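Local coordinates for protein-tyrosine-phosphatase (Shewanella sp., PDB 2Z72) that removes phosphate from phosphotyrosine in proteins, as a cold-active enzyme of the calcineurin-like phosphoesterase family with two bound zinc ions, at residues S56-Q61 / D133-D138; Y67-V73 / F104-V110. One frame throughout, in Å; residues are numbered along the deposited sequence. Where two conformers were deposited one is given.

Interaction 1: S56-Q61 / D133-D138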
ATOM      1  N   SER A  56     -12.550  -1.626 -13.017  0.53 10.79           N
ATOM      2  CA  SER A  56     -12.768  -3.009 -12.609  0.53 11.24           C
ATOM      3  C   SER A  56     -14.131  -3.187 -12.001  0.53 10.20           C
ATOM      4  O   SER A  56     -14.516  -2.368 -11.179  0.53 11.95           O
ATOM      5  CB  SER A  56     -11.712  -3.257 -11.521  0.53 12.28           C
ATOM      6  OG  SER A  56     -11.459  -4.619 -11.334  0.53 19.05           O
ATOM      7  N   SER A  57     -14.812  -4.266 -12.294  0.57 10.84           N
ATOM      8  CA  SER A  57     -16.042  -4.662 -11.646  0.57 15.46           C
ATOM      9  C   SER A  57     -15.797  -5.589 -10.466  0.57 13.08           C
ATOM     10  O   SER A  57     -16.766  -6.066  -9.881  0.57 17.73           O
ATOM     11  CB  SER A  57     -16.965  -5.320 -12.705  0.57 17.68           C
ATOM     12  OG  SER A  57     -16.394  -6.540 -13.180  0.57 30.53           O
ATOM     13  N   GLU A  58     -14.628  -6.005 -10.018  0.64 12.37           N
ATOM     14  CA  GLU A  58     -14.245  -6.961  -9.019  0.64 15.88           C
ATOM     15  C   GLU A  58     -13.286  -6.427  -7.932  0.64 11.82           C
ATOM     16  O   GLU A  58     -13.505  -6.870  -6.801  0.64 11.59           O
ATOM     17  CB  GLU A  58     -13.521  -8.199  -9.605  0.64 21.82           C
ATOM     18  CG  GLU A  58     -13.940  -8.734 -10.937  0.64 17.88           C
ATOM     19  CD  GLU A  58     -13.140  -9.772 -11.642  0.64 24.36           C
ATOM     20  OE1 GLU A  58     -13.549 -10.423 -12.642  0.64 32.99           O
ATOM     21  OE2 GLU A  58     -11.980 -10.058 -11.303  0.64 18.50           O
ATOM     22  N   ILE A  59     -12.255  -5.588  -8.129  1.00 12.09           N
ATOM     23  CA  ILE A  59     -11.181  -5.396  -7.173  1.00 10.56           C
ATOM     24  C   ILE A  59     -11.542  -4.459  -6.034  1.00 10.21           C
ATOM     25  O   ILE A  59     -10.751  -4.309  -5.121  1.00 11.18           O
ATOM     26  CB  ILE A  59      -9.872  -4.920  -7.843  1.00  9.97           C
ATOM     27  CG1 ILE A  59     -10.066  -3.547  -8.481  1.00 11.47           C
ATOM     28  CG2 ILE A  59      -9.408  -5.926  -8.836  1.00 12.94           C
ATOM     29  CD1 ILE A  59      -8.794  -2.945  -9.050  1.00 11.19           C
ATOM     30  N   LYS A  60     -12.743  -3.858  -6.082  1.00  9.40           N
ATOM     31  CA  LYS A  60     -13.234  -3.110  -4.942  1.00  9.74           C
ATOM     32  C   LYS A  60     -13.999  -4.004  -3.954  1.00  9.76           C
ATOM     33  O   LYS A  60     -14.464  -3.497  -2.918  1.00 10.74           O
ATOM     34  CB  LYS A  60     -14.066  -1.898  -5.337  1.00 11.10           C
ATOM     35  CG  LYS A  60     -13.327  -0.975  -6.311  1.00 12.37           C
ATOM     36  CD  LYS A  60     -13.959   0.370  -6.624  1.00 14.53           C
ATOM     37  CE  LYS A  60     -15.171   0.184  -7.451  1.00 15.34           C
ATOM     38  NZ  LYS A  60     -15.803   1.488  -7.917  1.00 12.61           N
ATOM     39  N   GLN A  61     -14.085  -5.301  -4.193  1.00  9.68           N
ATOM     40  CA  GLN A  61     -14.641  -6.236  -3.211  1.00  9.51           C
ATOM     41  C   GLN A  61     -13.684  -6.353  -2.030  1.00  8.81           C
ATOM     42  O   GLN A  61     -12.483  -6.483  -2.203  1.00  9.48           O
ATOM     43  CB  GLN A  61     -14.843  -7.569  -3.892  1.00 11.08           C
ATOM     44  CG  GLN A  61     -15.871  -7.611  -4.976  1.00 12.12           C
ATOM     45  CD  GLN A  61     -15.884  -8.882  -5.821  1.00 16.20           C
ATOM     46  OE1 GLN A  61     -15.002  -9.748  -5.660  1.00 18.08           O
ATOM     47  NE2 GLN A  61     -16.797  -8.912  -6.754  1.00 24.77           N
ATOM     48  N   ASP A 133      -3.721  -5.107  -9.347  1.00  7.98           N
ATOM     49  CA  ASP A 133      -4.712  -5.819  -8.524  1.00  8.00           C
ATOM     50  C   ASP A 133      -5.589  -6.661  -9.420  1.00  8.54           C
ATOM     51  O   ASP A 133      -5.790  -7.877  -9.207  1.00  8.70           O
ATOM     52  CB  ASP A 133      -5.434  -4.740  -7.715  1.00  8.11           C
ATOM     53  CG  ASP A 133      -6.372  -5.135  -6.588  1.00  7.77           C
ATOM     54  OD1 ASP A 133      -6.614  -6.359  -6.381  1.00 10.34           O
ATOM     55  OD2 ASP A 133      -6.881  -4.201  -5.935  1.00  8.06           O
ATOM     56  N   GLN A 134      -6.167  -6.076 -10.477  1.00  8.05           N
ATOM     57  CA  GLN A 134      -7.008  -6.793 -11.396  1.00  8.70           C
ATOM     58  C   GLN A 134      -6.234  -7.879 -12.133  1.00  8.74           C
ATOM     59  O   GLN A 134      -6.729  -9.013 -12.261  1.00  9.35           O
ATOM     60  CB  GLN A 134      -7.691  -5.837 -12.377  1.00 10.52           C
ATOM     61  CG  GLN A 134      -8.610  -6.595 -13.329  1.00 12.59           C
ATOM     62  CD  GLN A 134      -9.818  -7.247 -12.637  1.00 13.62           C
ATOM     63  OE1 GLN A 134     -10.741  -6.584 -12.231  1.00 20.69           O
ATOM     64  NE2 GLN A 134      -9.865  -8.543 -12.472  1.00 16.45           N
ATOM     65  N   GLN A 135      -5.039  -7.564 -12.631  1.00  8.63           N
ATOM     66  CA  GLN A 135      -4.281  -8.545 -13.363  1.00  8.93           C
ATOM     67  C   GLN A 135      -3.887  -9.762 -12.499  1.00  8.99           C
ATOM     68  O   GLN A 135      -3.912 -10.888 -12.994  1.00  9.96           O
ATOM     69  CB  GLN A 135      -3.013  -7.905 -13.946  1.00  9.86           C
ATOM     70  CG  GLN A 135      -3.319  -6.879 -15.042  1.00 10.57           C
ATOM     71  CD  GLN A 135      -2.064  -6.190 -15.523  1.00 11.59           C
ATOM     72  OE1 GLN A 135      -1.041  -6.192 -14.834  1.00 10.97           O
ATOM     73  NE2 GLN A 135      -2.125  -5.607 -16.721  1.00 13.89           N
ATOM     74  N   ALA A 136      -3.523  -9.491 -11.246  1.00  8.45           N
ATOM     75  CA  ALA A 136      -3.149 -10.575 -10.342  1.00  8.73           C
ATOM     76  C   ALA A 136      -4.371 -11.498 -10.149  1.00  9.67           C
ATOM     77  O   ALA A 136      -4.247 -12.708 -10.254  1.00 10.42           O
ATOM     78  CB  ALA A 136      -2.638 -10.045  -9.044  1.00  9.88           C
ATOM     79  N   ARG A 137      -5.527 -10.906  -9.906  1.00  9.59           N
ATOM     80  CA  ARG A 137      -6.735 -11.704  -9.754  1.00 10.75           C
ATOM     81  C   ARG A 137      -6.999 -12.539 -10.971  1.00 11.26           C
ATOM     82  O   ARG A 137      -7.331 -13.719 -10.869  1.00 12.36           O
ATOM     83  CB  ARG A 137      -7.925 -10.777  -9.395  1.00 11.47           C
ATOM     84  CG  ARG A 137      -9.191 -11.513  -9.077  1.00 13.18           C
ATOM     85  CD  ARG A 137     -10.257 -10.635  -8.480  1.00 13.54           C
ATOM     86  NE  ARG A 137     -11.551 -11.301  -8.397  1.00 16.94           N
ATOM     87  CZ  ARG A 137     -12.534 -10.885  -7.623  1.00 15.60           C
ATOM     88  NH1 ARG A 137     -12.402  -9.845  -6.814  1.00 17.61           N
ATOM     89  NH2 ARG A 137     -13.706 -11.514  -7.601  1.00 18.73           N
ATOM     90  N   ASP A 138      -6.875 -11.956 -12.163  1.00 10.89           N
ATOM     91  CA  ASP A 138      -7.109 -12.707 -13.401  1.00 12.01           C
ATOM     92  C   ASP A 138      -6.157 -13.863 -13.538  1.00 12.77           C
ATOM     93  O   ASP A 138      -6.519 -14.861 -14.191  1.00 16.87           O
ATOM     94  CB  ASP A 138      -6.952 -11.794 -14.614  1.00 14.61           C
ATOM     95  CG  ASP A 138      -8.135 -10.812 -14.704  1.00 18.29           C
ATOM     96  OD1 ASP A 138      -7.926  -9.812 -15.472  1.00 30.67           O
ATOM     97  OD2 ASP A 138      -9.186 -10.940 -14.094  1.00 27.31           O
TER
HETATM   98  O   HOH W   1     -13.235  -6.348 -13.900  1.00 27.73           O
HETATM   99  O   HOH W   2     -10.418 -12.136 -12.354  1.00 28.33           O
HETATM  100  O   HOH W   3     -11.356 -10.239 -15.268  1.00 47.40           O
HETATM  101  O   HOH W   4      -8.862  -6.497  -4.761  1.00 12.84           O

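Interaction 2: Y67-V73 / F104-V110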
ATOM      1  N   TYR A  67      -4.937 -15.986   5.032  1.00  8.76           N
ATOM      2  CA  TYR A  67      -4.748 -16.859   3.912  1.00  9.90           C
ATOM      3  C   TYR A  67      -3.822 -18.036   4.306  1.00 10.97           C
ATOM      4  O   TYR A  67      -2.833 -17.827   5.039  1.00 12.84           O
ATOM      5  CB  TYR A  67      -4.076 -16.162   2.676  1.00 10.30           C
ATOM      6  CG  TYR A  67      -4.952 -15.028   2.217  1.00 10.26           C
ATOM      7  CD1 TYR A  67      -5.834 -15.241   1.166  1.00 10.00           C
ATOM      8  CD2 TYR A  67      -4.953 -13.763   2.828  1.00  9.89           C
ATOM      9  CE1 TYR A  67      -6.666 -14.254   0.719  1.00  9.87           C
ATOM     10  CE2 TYR A  67      -5.828 -12.796   2.422  1.00  9.76           C
ATOM     11  CZ  TYR A  67      -6.675 -13.030   1.343  1.00  9.70           C
ATOM     12  OH  TYR A  67      -7.567 -12.081   0.895  1.00 10.25           O
ATOM     13  N   LEU A  68      -4.143 -19.200   3.823  1.00 11.72           N
ATOM     14  CA  LEU A  68      -3.368 -20.402   4.032  1.00 12.88           C
ATOM     15  C   LEU A  68      -2.865 -20.933   2.708  1.00 12.28           C
ATOM     16  O   LEU A  68      -3.538 -20.806   1.673  1.00 13.31           O
ATOM     17  CB  LEU A  68      -4.263 -21.523   4.515  0.63 18.06           C
ATOM     18  CG  LEU A  68      -5.092 -21.530   5.777  0.63 14.68           C
ATOM     19  CD1 LEU A  68      -5.934 -22.815   5.970  0.63 15.18           C
ATOM     20  CD2 LEU A  68      -4.082 -21.328   6.879  0.63 22.23           C
ATOM     21  N   GLY A  69      -1.732 -21.611   2.750  1.00 12.76           N
ATOM     22  CA  GLY A  69      -1.268 -22.370   1.612  1.00 13.92           C
ATOM     23  C   GLY A  69      -0.813 -21.613   0.399  1.00 12.22           C
ATOM     24  O   GLY A  69      -0.892 -22.097  -0.720  1.00 15.64           O
ATOM     25  N   ILE A  70      -0.317 -20.402   0.619  1.00 11.66           N
ATOM     26  CA  ILE A  70       0.135 -19.548  -0.502  1.00 11.28           C
ATOM     27  C   ILE A  70       1.604 -19.832  -0.803  1.00 12.32           C
ATOM     28  O   ILE A  70       2.501 -19.593   0.027  1.00 14.00           O
ATOM     29  CB  ILE A  70      -0.140 -18.064  -0.197  1.00 12.29           C
ATOM     30  CG1 ILE A  70      -1.613 -17.806   0.164  1.00 11.41           C
ATOM     31  CG2 ILE A  70       0.293 -17.218  -1.370  1.00 12.83           C
ATOM     32  CD1 ILE A  70      -2.655 -18.344  -0.776  1.00 12.30           C
ATOM     33  N   LYS A  71       1.855 -20.335  -1.996  1.00 12.37           N
ATOM     34  CA  LYS A  71       3.192 -20.820  -2.339  1.00 12.85           C
ATOM     35  C   LYS A  71       4.232 -19.715  -2.422  1.00 13.64           C
ATOM     36  O   LYS A  71       5.373 -19.927  -2.018  1.00 14.55           O
ATOM     37  CB  LYS A  71       3.162 -21.652  -3.629  1.00 16.77           C
ATOM     38  CG  LYS A  71       2.395 -22.988  -3.429  1.00 21.98           C
ATOM     39  CD  LYS A  71       2.340 -23.845  -4.649  1.00 36.88           C
ATOM     40  CE  LYS A  71       1.504 -25.137  -4.457  1.00 44.30           C
ATOM     41  NZ  LYS A  71       0.207 -24.925  -3.732  1.00 67.93           N
ATOM     42  N   LYS A  72       3.847 -18.537  -2.958  1.00 12.26           N
ATOM     43  CA  LYS A  72       4.905 -17.507  -3.159  1.00 12.69           C
ATOM     44  C   LYS A  72       4.316 -16.150  -2.867  1.00 11.37           C
ATOM     45  O   LYS A  72       3.197 -15.851  -3.313  1.00 11.08           O
ATOM     46  CB  LYS A  72       5.592 -17.682  -4.469  1.00 20.65           C
ATOM     47  CG  LYS A  72       5.079 -17.205  -5.669  1.00 24.24           C
ATOM     48  CD  LYS A  72       5.857 -17.430  -6.965  1.00 18.82           C
ATOM     49  CE  LYS A  72       4.852 -16.933  -8.016  1.00 18.36           C
ATOM     50  NZ  LYS A  72       5.339 -17.188  -9.369  1.00 20.61           N
ATOM     51  N   VAL A  73       5.080 -15.382  -2.159  1.00 11.11           N
ATOM     52  CA  VAL A  73       4.659 -14.030  -1.740  1.00  9.81           C
ATOM     53  C   VAL A  73       5.837 -13.088  -2.009  1.00 10.08           C
ATOM     54  O   VAL A  73       6.987 -13.447  -1.740  1.00 11.60           O
ATOM     55  CB  VAL A  73       4.298 -14.003  -0.241  1.00 10.31           C
ATOM     56  CG1 VAL A  73       3.810 -12.598   0.187  1.00 11.35           C
ATOM     57  CG2 VAL A  73       3.210 -15.003   0.103  1.00 12.74           C
ATOM     58  N   PHE A 104       3.520 -12.626 -12.067  1.00 10.77           N
ATOM     59  CA  PHE A 104       3.815 -13.384 -10.852  1.00 11.33           C
ATOM     60  C   PHE A 104       2.861 -14.532 -10.639  1.00 11.79           C
ATOM     61  O   PHE A 104       2.890 -15.158  -9.582  1.00 12.65           O
ATOM     62  CB  PHE A 104       3.885 -12.392  -9.668  1.00 11.74           C
ATOM     63  CG  PHE A 104       4.631 -12.874  -8.450  1.00 11.73           C
ATOM     64  CD1 PHE A 104       5.931 -13.328  -8.514  1.00 15.18           C
ATOM     65  CD2 PHE A 104       4.004 -12.822  -7.195  1.00 11.41           C
ATOM     66  CE1 PHE A 104       6.582 -13.753  -7.344  1.00 14.84           C
ATOM     67  CE2 PHE A 104       4.641 -13.256  -6.055  1.00 12.21           C
ATOM     68  CZ  PHE A 104       5.975 -13.704  -6.108  1.00 14.25           C
ATOM     69  N   GLY A 105       2.055 -14.843 -11.658  1.00 11.90           N
ATOM     70  CA  GLY A 105       1.256 -16.058 -11.577  1.00 11.89           C
ATOM     71  C   GLY A 105       0.251 -16.034 -10.433  1.00 11.57           C
ATOM     72  O   GLY A 105      -0.448 -15.044 -10.252  1.00 11.77           O
ATOM     73  N   GLU A 106       0.209 -17.139  -9.702  1.00 12.05           N
ATOM     74  CA  GLU A 106      -0.671 -17.292  -8.583  1.00 11.68           C
ATOM     75  C   GLU A 106      -0.029 -16.774  -7.304  1.00 10.95           C
ATOM     76  O   GLU A 106      -0.568 -16.961  -6.200  1.00 12.01           O
ATOM     77  CB  GLU A 106      -1.097 -18.749  -8.379  0.52 13.82           C
ATOM     78  CG  GLU A 106      -1.837 -19.277  -9.607  0.52 12.23           C
ATOM     79  CD  GLU A 106      -2.405 -20.657  -9.414  0.52 17.11           C
ATOM     80  OE1 GLU A 106      -3.257 -21.033 -10.229  0.52 24.40           O
ATOM     81  OE2 GLU A 106      -1.967 -21.301  -8.442  0.52 22.91           O
ATOM     82  N   GLY A 107       1.155 -16.103  -7.448  1.00 11.31           N
ATOM     83  CA  GLY A 107       1.756 -15.482  -6.286  1.00 11.12           C
ATOM     84  C   GLY A 107       0.889 -14.381  -5.710  1.00  9.99           C
ATOM     85  O   GLY A 107      -0.020 -13.847  -6.374  1.00 10.04           O
ATOM     86  N   HIS A 108       1.197 -13.999  -4.454  1.00  9.84           N
ATOM     87  CA  HIS A 108       0.612 -12.863  -3.785  1.00  9.37           C
ATOM     88  C   HIS A 108       1.645 -11.787  -3.586  1.00  9.43           C
ATOM     89  O   HIS A 108       2.767 -12.059  -3.203  1.00 11.48           O
ATOM     90  CB  HIS A 108      -0.004 -13.242  -2.442  1.00  9.72           C
ATOM     91  CG  HIS A 108      -1.219 -14.105  -2.582  1.00 10.14           C
ATOM     92  ND1 HIS A 108      -2.177 -14.062  -1.577  1.00 10.99           N
ATOM     93  CD2 HIS A 108      -1.631 -14.970  -3.502  1.00 10.16           C
ATOM     94  CE1 HIS A 108      -3.149 -14.914  -1.927  1.00 11.26           C
ATOM     95  NE2 HIS A 108      -2.860 -15.471  -3.069  1.00 10.42           N
ATOM     96  N   MET A 109       1.254 -10.527  -3.838  1.00  8.58           N
ATOM     97  CA  MET A 109       2.039  -9.383  -3.484  1.00  8.30           C
ATOM     98  C   MET A 109       1.419  -8.704  -2.272  1.00  8.11           C
ATOM     99  O   MET A 109       0.202  -8.502  -2.271  1.00  9.28           O
ATOM    100  CB  MET A 109       2.050  -8.356  -4.657  1.00  8.50           C
ATOM    101  CG  MET A 109       2.680  -7.047  -4.278  1.00  9.36           C
ATOM    102  SD  MET A 109       2.714  -5.839  -5.628  1.00 10.63           S
ATOM    103  CE  MET A 109       3.947  -6.503  -6.657  1.00 11.27           C
ATOM    104  N   VAL A 110       2.211  -8.328  -1.285  1.00  8.36           N
ATOM    105  CA  VAL A 110       1.736  -7.530  -0.173  1.00  7.80           C
ATOM    106  C   VAL A 110       2.489  -6.195  -0.251  1.00  8.14           C
ATOM    107  O   VAL A 110       3.702  -6.162  -0.074  1.00  9.85           O
ATOM    108  CB  VAL A 110       1.956  -8.159   1.198  1.00  8.15           C
ATOM    109  CG1 VAL A 110       1.255  -7.340   2.250  1.00  9.32           C
ATOM    110  CG2 VAL A 110       1.440  -9.611   1.221  1.00  9.34           C
TER
HETATM  111  O   HOH W   5       1.407 -18.666  -4.809  1.00 14.02           O

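Interaction 1: S56-Q61 / D133-D138
Arg137 reaches from helix 122-138 to the loop 56-61 and grips Gln61 end-on, its NH1 and NH2 both giving hydrogen bonds to one oxygen. Gln61 OE1 lies 2.8 Å from Arg137 NH1 and 2.9 Å from NH2, in the guanidinium plane. Both nitrogens come to the same face of the amide, whose plane is turned 57° from the guanidinium. Arginine suits the place because an extended chain, with CG anti to the backbone N (chi1 -174°), carries its charge across to the loop.

The charge is answered by Glu58. In the conformer given, its OE2 makes a salt bridge 3.2 Å from Arg137 NE, but stands well out of the guanidinium plane, so the attraction is purely electrostatic; Glu58 CB meanwhile rests over the centre of one guanidinium face. The same Glu58 OE2 accepts an almost straight hydrogen bond of 2.9 Å (169°) from Gln134 NE2, which comes from above the carboxylate plane. Replacing Arg137 by an alanine would probably leave Gln61 OE1 without its paired donors and Glu58 without its cationic mate, close to the like charge of Asp138.

Ile59 packs by van der Waals contact. Its CG2 sits 3.6 Å from Gln134 CA, while CB and CD1 lie beside the Asp133 carboxylate, whose OD2 takes a hydrogen bond from Trp190 NE1 and forms a salt bridge with Lys194 NZ. Beta-branched Ile59 suits the place because its two branches meet different residues of the helix.

The loop between strands 53-54 and 66-67, which makes a type I turn from Glu58 to Gln61, thus packs on the C-terminal end of helix 122-138. Helix 186-192 adjoins both, with Trp190 touching Ile59 and Lys60.

Interaction 2: Y67-V73 / F104-V110
Lys72 runs its chain across the ring of Phe104, the two side chains sliding past each other in opposite directions. From CB, a first torsion that sets CG between the backbone N and the carbonyl carbon (chi1 82°) lays the chain over the ring, and everything beyond CG is extended. CG meets Phe104 CZ at 3.6 Å, CD lies by CE1 and CZ, and CE stands over the ring centre in a CH-pi contact, 3.7 Å from the centroid. At the tip, NZ makes an off-centre cation-pi contact, 4.4 Å from that centroid, and comes within 3.2 Å of Phe104 O. Lysine suits the place because its methylenes cover an aromatic face while its charge stays near a carbonyl oxygen. Glycine is needed at Gly107, where a CB would clash with Lys72 CE and with the Phe104 ring; Gly105, second in the type II' turn from Phe104 to Gly107, has the positive phi that favours glycine.

A second cluster surrounds His108. Ile70 CG2 sits over one face of the imidazole, 3.7 Å from its centroid, and CD1 follows toward CE1 and NE2. The edge of the imidazole faces the ring of Tyr67 in a T-shaped pair, planes at 77°. His108 ND1 is hydrogen-bonded to His144, and Tyr67 OH to Pro64 O, so the polar ends of both rings have partners.

Backbone pairing joins the clusters. His108 N donates to Lys72 O at 3.0 Å, and Val73 pairs with His108 in parallel, its CG1 packing 4.0 Å from Val110 CG2. Strands 72-76 and 108-111, with helix 83-92 between them, form a beta-alpha-beta crossover, the unit from which the calcineurin-like phosphoesterase core is built.

In the fold
Interaction 2 is nested along the chain inside the loop closed by interaction 1, and strand 108-111 leads on to helix 122-138, which provides one side of interaction 1. Their centres are about 15 Å apart; the nearest atoms come within about 4 Å without touching. Interaction 2 sits where parallel strands 72-76 and 108-111 begin to pair, with Tyr67 coming from strand 66-67 of the other sheet, whereas interaction 1 joins a loop to a helix end. Neither contact binds metal. The side chain of Val110 is about 14 Å from a zinc ion, and soon after strand 108-111 comes Asp114, a ligand at both zinc sites. Asp78 and His80, ligands of one zinc ion, likewise follow strand 72-76.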